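Local atomic coordinates of Low molecular weight protein-tyrosine-phosphatase PtpA (Staphylococcus aureus, PDB entry 3ROF), a protein that hydrolyses phosphotyrosine in proteins to tyrosine and phosphate and, as a secreted effector, probably counteracts host defences and supports survival inside macrophages. Residues Cys18-Ala23 with Val41-Thr46; Glu24-Gln29 with Asp137-Ser142. All coordinates share one frame; numbering follows the deposited sequence.

Contact 1: Cys18-Ala23 with Val41-Thr46. With PO4 (phosphate ion), chain C; PO4 (phosphate ion), chain D.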
ATOM      1  N   CYS A  18       7.147  -1.166  -7.012  1.00  3.81           N
ATOM      2  CA  CYS A  18       6.852  -2.607  -7.035  1.00  4.04           C
ATOM      3  C   CYS A  18       5.716  -2.923  -6.076  1.00  4.22           C
ATOM      4  O   CYS A  18       4.585  -3.246  -6.514  1.00  4.79           O
ATOM      5  CB  CYS A  18       8.074  -3.450  -6.694  1.00  5.11           C
ATOM      6  SG  CYS A  18       9.459  -3.241  -7.857  1.00  5.28           S
ATOM      7  N   ARG A  19       5.971  -2.889  -4.786  1.00  3.90           N
ATOM      8  CA  ARG A  19       5.018  -3.427  -3.798  1.00  4.34           C
ATOM      9  C   ARG A  19       3.793  -2.575  -3.569  1.00  4.17           C
ATOM     10  O   ARG A  19       2.662  -3.045  -3.683  1.00  3.99           O
ATOM     11  CB  ARG A  19       5.721  -3.688  -2.464  1.00  4.16           C
ATOM     12  CG  ARG A  19       6.722  -4.823  -2.529  1.00  5.05           C
ATOM     13  CD  ARG A  19       7.692  -4.876  -1.347  1.00  4.63           C
ATOM     14  NE  ARG A  19       8.588  -3.751  -1.399  1.00  4.44           N
ATOM     15  CZ  ARG A  19       9.426  -3.405  -0.444  1.00  5.38           C
ATOM     16  NH1 ARG A  19       9.522  -4.165   0.641  1.00  6.25           N
ATOM     17  NH2 ARG A  19      10.177  -2.312  -0.566  1.00  6.29           N
ATOM     18  N   SER A  20       3.984  -1.305  -3.208  1.00  3.71           N
ATOM     19  CA  SER A  20       2.818  -0.506  -2.880  1.00  3.77           C
ATOM     20  C   SER A  20       1.925  -0.218  -4.089  1.00  4.22           C
ATOM     21  O   SER A  20       0.721  -0.161  -3.902  1.00  3.83           O
ATOM     22  CB  SER A  20       3.172   0.755  -2.090  1.00  4.30           C
ATOM     23  OG  SER A  20       3.984   1.678  -2.806  1.00  4.59           O
ATOM     24  N   PRO A  21       2.443  -0.060  -5.329  1.00  4.01           N
ATOM     25  CA  PRO A  21       1.500   0.079  -6.429  1.00  3.80           C
ATOM     26  C   PRO A  21       0.683  -1.199  -6.619  1.00  4.01           C
ATOM     27  O   PRO A  21      -0.503  -1.151  -6.953  1.00  4.39           O
ATOM     28  CB  PRO A  21       2.399   0.366  -7.658  1.00  5.06           C
ATOM     29  CG  PRO A  21       3.622   0.987  -7.058  1.00  5.12           C
ATOM     30  CD  PRO A  21       3.838   0.202  -5.767  1.00  3.87           C
ATOM     31  N   MET A  22       1.334  -2.357  -6.469  1.00  3.86           N
ATOM     32  CA  MET A  22       0.595  -3.584  -6.630  1.00  4.39           C
ATOM     33  C   MET A  22      -0.560  -3.664  -5.619  1.00  3.82           C
ATOM     34  O   MET A  22      -1.703  -3.999  -5.961  1.00  4.49           O
ATOM     35  CB  MET A  22       1.512  -4.813  -6.476  1.00  4.43           C
ATOM     36  CG  MET A  22       0.832  -6.038  -6.969  1.00  4.79           C
ATOM     37  SD  MET A  22       1.635  -7.604  -6.550  1.00  5.62           S
ATOM     38  CE  MET A  22       3.224  -7.435  -7.352  1.00  7.18           C
ATOM     39  N   ALA A  23      -0.241  -3.376  -4.354  1.00  3.76           N
ATOM     40  CA  ALA A  23      -1.235  -3.399  -3.312  1.00  4.17           C
ATOM     41  C   ALA A  23      -2.359  -2.379  -3.566  1.00  3.95           C
ATOM     42  O   ALA A  23      -3.525  -2.671  -3.368  1.00  4.20           O
ATOM     43  CB  ALA A  23      -0.598  -3.176  -1.950  1.00  3.97           C
ATOM     44  N   VAL A  41      -7.786   4.783  -1.995  1.00  5.56           N
ATOM     45  CA  VAL A  41      -6.490   4.147  -1.878  1.00  5.00           C
ATOM     46  C   VAL A  41      -5.410   5.003  -2.527  1.00  5.52           C
ATOM     47  O   VAL A  41      -5.647   5.646  -3.574  1.00  6.24           O
ATOM     48  CB  VAL A  41      -6.524   2.749  -2.509  1.00  5.31           C
ATOM     49  CG1 VAL A  41      -5.317   1.942  -2.066  1.00  6.18           C
ATOM     50  CG2 VAL A  41      -7.793   1.985  -2.136  1.00  6.10           C
ATOM     51  N   HIS A  42      -4.235   4.989  -1.898  1.00  4.81           N
ATOM     52  CA  HIS A  42      -3.069   5.751  -2.337  1.00  4.93           C
ATOM     53  C   HIS A  42      -1.829   4.889  -2.194  1.00  4.49           C
ATOM     54  O   HIS A  42      -1.853   3.862  -1.507  1.00  4.76           O
ATOM     55  CB  HIS A  42      -2.878   6.964  -1.427  1.00  6.30           C
ATOM     56  CG  HIS A  42      -4.093   7.804  -1.258  1.00  6.53           C
ATOM     57  ND1 HIS A  42      -4.288   9.008  -1.907  1.00 10.32           N
ATOM     58  CD2 HIS A  42      -5.160   7.643  -0.454  1.00  7.30           C
ATOM     59  CE1 HIS A  42      -5.435   9.539  -1.516  1.00 10.33           C
ATOM     60  NE2 HIS A  42      -5.972   8.738  -0.623  1.00  9.09           N
ATOM     61  N   SER A  43      -0.707   5.366  -2.714  1.00  4.85           N
ATOM     62  CA  SER A  43       0.568   4.753  -2.411  1.00  4.99           C
ATOM     63  C   SER A  43       1.688   5.786  -2.453  1.00  5.09           C
ATOM     64  O   SER A  43       1.598   6.797  -3.173  1.00  5.11           O
ATOM     65  CB  SER A  43       0.863   3.591  -3.358  1.00  5.36           C
ATOM     66  OG  SER A  43       0.984   4.015  -4.703  1.00  5.38           O
ATOM     67  N   ARG A  44       2.749   5.483  -1.696  1.00  4.37           N
ATOM     68  CA  ARG A  44       3.917   6.326  -1.620  1.00  4.53           C
ATOM     69  C   ARG A  44       5.139   5.436  -1.490  1.00  4.17           C
ATOM     70  O   ARG A  44       5.053   4.294  -1.023  1.00  4.81           O
ATOM     71  CB  ARG A  44       3.856   7.237  -0.388  1.00  5.59           C
ATOM     72  CG  ARG A  44       2.742   8.253  -0.318  1.00  6.45           C
ATOM     73  CD  ARG A  44       2.890   9.303  -1.390  1.00  6.29           C
ATOM     74  NE  ARG A  44       1.966  10.436  -1.221  1.00  8.22           N
ATOM     75  CZ  ARG A  44       0.756  10.482  -1.741  1.00  8.77           C
ATOM     76  NH1 ARG A  44       0.257   9.443  -2.407  1.00  8.73           N
ATOM     77  NH2 ARG A  44      -0.001  11.564  -1.541  1.00 12.63           N
ATOM     78  N   GLY A  45       6.292   6.046  -1.794  1.00  4.39           N
ATOM     79  CA  GLY A  45       7.578   5.425  -1.588  1.00  5.64           C
ATOM     80  C   GLY A  45       8.445   6.352  -0.742  1.00  5.00           C
ATOM     81  O   GLY A  45       8.540   7.528  -1.040  1.00  5.82           O
ATOM     82  N   THR A  46       9.028   5.827   0.329  1.00  4.81           N
ATOM     83  CA  THR A  46       9.859   6.682   1.164  1.00  6.30           C
ATOM     84  C   THR A  46      11.082   7.207   0.424  1.00  6.12           C
ATOM     85  O   THR A  46      11.609   8.253   0.780  1.00  7.56           O
ATOM     86  CB  THR A  46      10.309   5.968   2.415  1.00  6.66           C
ATOM     87  OG1 THR A  46      11.171   4.889   2.080  1.00  6.47           O
ATOM     88  CG2 THR A  46       9.140   5.444   3.232  1.00  8.75           C
TER
HETATM   89  P   PO4 C 201       9.437  -1.188  -4.060  1.00  5.14           P
HETATM   90  O1  PO4 C 201       8.436  -2.259  -3.716  1.00  5.18           O
HETATM   91  O2  PO4 C 201      10.058  -0.562  -2.831  1.00  5.53           O
HETATM   92  O3  PO4 C 201      10.563  -1.858  -4.912  1.00  5.26           O
HETATM   93  O4  PO4 C 201       8.846  -0.150  -4.985  1.00  6.16           O
HETATM   94  P   PO4 D 202      -2.706  11.237  -4.243  1.00 14.31           P
HETATM   95  O1  PO4 D 202      -4.168  11.447  -4.551  1.00 23.60           O
HETATM   96  O2  PO4 D 202      -2.219  12.380  -3.410  1.00 26.09           O
HETATM   97  O3  PO4 D 202      -2.425  10.016  -3.384  1.00 10.89           O
HETATM   98  O4  PO4 D 202      -1.850  11.200  -5.486  1.00 17.23           O
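S20 and S43 face each other where the first turn of helix 19-33 lies over strand 39-45. The two segments run almost antiparallel, their axes 7.7 Å apart, and small side chains suit so close a fit: S20 OG rests 3.7 Å from S43 CB, and P21 adds a lighter touch. Rotated to chi1 64°, between the backbone N and carbonyl carbon, S20 OG also makes a weak and less certain hydrogen bond to R44 O (3.3 Å). Its main partner is N16, while S43 OG is held by E24 and N16, so these buried hydroxyls are satisfied by neighbours.

The other side of the strand is looser and partly exposed. There H42 and R44 leave the helix behind and grip a phosphate ion, probably from the crystallisation liquor. H42 ND1 meets its O3 at 2.6 Å, and R44 NH1, which also bonds S43 O, reaches the same oxygen at 2.9 Å.

At the N-terminal end of helix 19-33 a second phosphate, probably of the same origin, is held by the backbone N of C18 and R19, together with those of G15 and I17. R19, bent at chi3, sets NE on its O1 (2.8 Å, 176°) and NH2 on O2 (2.9 Å). The sequence C13-X5-R19-S20, a phosphate-binding loop leading into a helix of a beta-alpha-beta crossover, is the P-loop signature of protein tyrosine phosphatases.

Contact 2: Glu24-Gln29 with Asp137-Ser142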
ATOM      1  N   GLU A  24      -1.974  -1.153  -3.984  1.00  3.75           N
ATOM      2  CA  GLU A  24      -2.958  -0.123  -4.252  1.00  4.14           C
ATOM      3  C   GLU A  24      -3.943  -0.603  -5.294  1.00  4.57           C
ATOM      4  O   GLU A  24      -5.158  -0.447  -5.140  1.00  4.19           O
ATOM      5  CB  GLU A  24      -2.268   1.161  -4.729  1.00  4.87           C
ATOM      6  CG  GLU A  24      -3.224   2.199  -5.226  1.00  5.62           C
ATOM      7  CD  GLU A  24      -2.592   3.435  -5.825  1.00  5.92           C
ATOM      8  OE1 GLU A  24      -1.365   3.599  -5.830  1.00  8.50           O
ATOM      9  OE2 GLU A  24      -3.389   4.258  -6.366  1.00  8.10           O
ATOM     10  N   ALA A  25      -3.429  -1.131  -6.413  1.00  4.17           N
ATOM     11  CA  ALA A  25      -4.306  -1.524  -7.507  1.00  5.11           C
ATOM     12  C   ALA A  25      -5.232  -2.679  -7.090  1.00  4.44           C
ATOM     13  O   ALA A  25      -6.413  -2.688  -7.422  1.00  4.96           O
ATOM     14  CB  ALA A  25      -3.473  -1.914  -8.704  1.00  6.56           C
ATOM     15  N   ILE A  26      -4.675  -3.670  -6.400  1.00  4.57           N
ATOM     16  CA  ILE A  26      -5.482  -4.802  -5.954  1.00  4.58           C
ATOM     17  C   ILE A  26      -6.583  -4.315  -4.997  1.00  4.45           C
ATOM     18  O   ILE A  26      -7.731  -4.693  -5.105  1.00  4.78           O
ATOM     19  CB  ILE A  26      -4.600  -5.884  -5.287  1.00  4.99           C
ATOM     20  CG1 ILE A  26      -3.670  -6.524  -6.304  1.00  5.40           C
ATOM     21  CG2 ILE A  26      -5.471  -6.904  -4.545  1.00  5.69           C
ATOM     22  CD1 ILE A  26      -2.558  -7.326  -5.692  1.00  6.39           C
ATOM     23  N   MET A  27      -6.198  -3.489  -4.020  0.66  4.49           N
ATOM     24  CA  MET A  27      -7.132  -2.968  -3.036  0.66  4.64           C
ATOM     25  C   MET A  27      -8.258  -2.168  -3.690  0.66  4.65           C
ATOM     26  O   MET A  27      -9.443  -2.358  -3.371  0.66  5.12           O
ATOM     27  CB  MET A  27      -6.366  -2.088  -2.037  0.66  5.76           C
ATOM     28  CG  MET A  27      -7.185  -1.503  -0.905  0.66  6.24           C
ATOM     29  SD  MET A  27      -7.526  -2.764   0.325  0.66  7.77           S
ATOM     30  CE  MET A  27      -8.065  -1.714   1.687  0.66 13.73           C
ATOM     31  N   ARG A  28      -7.880  -1.284  -4.634  1.00  4.50           N
ATOM     32  CA  ARG A  28      -8.906  -0.497  -5.319  1.00  4.77           C
ATOM     33  C   ARG A  28      -9.907  -1.397  -6.038  1.00  4.93           C
ATOM     34  O   ARG A  28     -11.130  -1.186  -5.957  1.00  6.03           O
ATOM     35  CB  ARG A  28      -8.250   0.466  -6.310  1.00  5.31           C
ATOM     36  CG  ARG A  28      -9.262   1.260  -7.117  1.00  7.70           C
ATOM     37  CD  ARG A  28      -8.580   2.311  -8.011  1.00  9.08           C
ATOM     38  NE  ARG A  28      -7.937   3.317  -7.177  1.00  8.35           N
ATOM     39  CZ  ARG A  28      -6.627   3.519  -7.066  1.00  7.23           C
ATOM     40  NH1 ARG A  28      -5.771   2.924  -7.867  1.00  7.29           N
ATOM     41  NH2 ARG A  28      -6.190   4.347  -6.141  1.00  9.78           N
ATOM     42  N   GLN A  29      -9.417  -2.403  -6.754  1.00  5.53           N
ATOM     43  CA  GLN A  29     -10.318  -3.284  -7.465  1.00  5.54           C
ATOM     44  C   GLN A  29     -11.162  -4.106  -6.497  1.00  5.40           C
ATOM     45  O   GLN A  29     -12.335  -4.353  -6.759  1.00  6.36           O
ATOM     46  CB  GLN A  29      -9.530  -4.183  -8.418  1.00  6.80           C
ATOM     47  CG  GLN A  29     -10.446  -5.067  -9.246  1.00 10.09           C
ATOM     48  CD  GLN A  29     -11.310  -4.256 -10.222  1.00 12.02           C
ATOM     49  OE1 GLN A  29     -10.858  -3.316 -10.885  1.00 14.15           O
ATOM     50  NE2 GLN A  29     -12.573  -4.651 -10.329  1.00 19.78           N
ATOM     51  N   ASP A 137       0.642 -12.843  -3.910  1.00  5.89           N
ATOM     52  CA  ASP A 137       0.039 -13.783  -2.985  1.00  5.74           C
ATOM     53  C   ASP A 137      -0.044 -13.170  -1.579  1.00  6.69           C
ATOM     54  O   ASP A 137      -1.043 -13.348  -0.883  1.00  5.87           O
ATOM     55  CB  ASP A 137       0.827 -15.088  -2.940  1.00  8.24           C
ATOM     56  CG  ASP A 137       0.763 -15.880  -4.216  1.00 11.38           C
ATOM     57  OD1 ASP A 137      -0.052 -15.625  -5.086  1.00 11.42           O
ATOM     58  OD2 ASP A 137       1.576 -16.834  -4.340  1.00 15.80           O
ATOM     59  N   MET A 138       0.993 -12.432  -1.166  1.00  5.97           N
ATOM     60  CA  MET A 138       0.980 -11.785   0.142  1.00  6.06           C
ATOM     61  C   MET A 138      -0.112 -10.737   0.227  1.00  5.02           C
ATOM     62  O   MET A 138      -0.858 -10.675   1.228  1.00  5.38           O
ATOM     63  CB  MET A 138       2.345 -11.167   0.442  1.00  5.71           C
ATOM     64  CG  MET A 138       3.329 -12.219   0.911  1.00  7.38           C
ATOM     65  SD  MET A 138       4.982 -11.519   1.078  1.00  7.63           S
ATOM     66  CE  MET A 138       5.781 -12.783   2.086  1.00 12.55           C
ATOM     67  N   VAL A 139      -0.269  -9.900  -0.799  1.00  4.93           N
ATOM     68  CA  VAL A 139      -1.361  -8.929  -0.772  1.00  5.80           C
ATOM     69  C   VAL A 139      -2.722  -9.616  -0.720  1.00  5.48           C
ATOM     70  O   VAL A 139      -3.579  -9.237   0.081  1.00  5.56           O
ATOM     71  CB  VAL A 139      -1.302  -7.997  -2.014  1.00  5.69           C
ATOM     72  CG1 VAL A 139      -2.505  -7.044  -2.005  1.00  7.04           C
ATOM     73  CG2 VAL A 139      -0.014  -7.197  -2.012  1.00  6.44           C
ATOM     74  N   LEU A 140      -2.917 -10.662  -1.515  1.00  5.31           N
ATOM     75  CA  LEU A 140      -4.202 -11.361  -1.479  1.00  5.57           C
ATOM     76  C   LEU A 140      -4.466 -11.954  -0.103  1.00  6.10           C
ATOM     77  O   LEU A 140      -5.616 -12.033   0.345  1.00  8.61           O
ATOM     78  CB  LEU A 140      -4.276 -12.454  -2.549  1.00  6.81           C
ATOM     79  CG  LEU A 140      -5.018 -12.025  -3.804  1.00  7.71           C
ATOM     80  CD1 LEU A 140      -4.368 -10.831  -4.485  1.00  8.11           C
ATOM     81  CD2 LEU A 140      -5.118 -13.214  -4.737  1.00 11.92           C
ATOM     82  N   SER A 141      -3.430 -12.367   0.624  1.00  6.10           N
ATOM     83  CA  SER A 141      -3.631 -12.981   1.916  1.00  6.77           C
ATOM     84  C   SER A 141      -4.115 -11.970   2.958  1.00  5.73           C
ATOM     85  O   SER A 141      -4.709 -12.353   3.960  1.00  6.09           O
ATOM     86  CB  SER A 141      -2.375 -13.680   2.380  1.00  8.01           C
ATOM     87  OG  SER A 141      -1.393 -12.799   2.918  1.00  7.50           O
ATOM     88  N   SER A 142      -3.852 -10.698   2.699  1.00  5.39           N
ATOM     89  CA  SER A 142      -4.186  -9.603   3.620  1.00  5.49           C
ATOM     90  C   SER A 142      -5.386  -8.759   3.233  1.00  5.03           C
ATOM     91  O   SER A 142      -5.929  -8.075   4.098  1.00  5.11           O
ATOM     92  CB  SER A 142      -3.003  -8.644   3.741  1.00  6.43           C
ATOM     93  OG  SER A 142      -1.931  -9.239   4.406  1.00 17.25           O
TER
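I26 and V139 reach toward each other tip to tip, and this pair forms the centre of the contact between residues 24-29 and 137-142; M27, further round helix 19-33, packs on C143, L146 and I147. The end methyl does the touching: I26 CD1 lies 3.7 Å from V139 CG1. With chi2 at 166° the isoleucine chain is extended, which carries CD1 well out from its own backbone, and V139 answers with the branch that lies anti to its backbone N. V139 CG1 also sits 3.9 Å from I26 CG2, so it is met by both arms of the isoleucine. Two beta-branched residues suit the spot, since each offers a compact, broad apolar end.

L140 comes from another direction, crossing I26 at about a right angle. L140 CD1 is 4.1 Å from I26 CG2, a looser touch at the exposed border of the contact, whereas I26 and V139 are buried. Y136 and L63 also pack on I26.

The polar groups belong to other faces of the helices. On the far side of helix 19-33, R28 grips E24 end-on, NH1 and NH2 both reaching OE2; the NH2 bond to E24 OE2, 2.8 Å long, uses the anti lone pair and lies nearly in the guanidinium plane. In helix 132-153, S141 OG bonds M138 O at 2.8 Å and also pairs with S116.

No hydrogen bond or salt bridge links the two segments. They are joined by dispersion and the burial of methyl groups, so shape complementarity rather than bond direction sets how these helices fit.

How the contacts relate
Both contacts use helix 19-33, on different faces: contact 1 sets its first turn on strand 39-45, and contact 2 sets the following turns against helix 132-153. Their centres are 11 Å apart, and they join directly through S43 OG and E24 OE1, 2.6 Å apart and probably hydrogen-bonded, while V41 CG2 packs 3.7 Å from M27 CG. The predicted active site lies nearer contact 1, which holds R19 and brings the S20 side chain to about 3 Å from that of C13, the likely nucleophile. Contact 2 stands further back, with the V139 side chain about 7 Å from that of R19 and about 10 Å from that of C13.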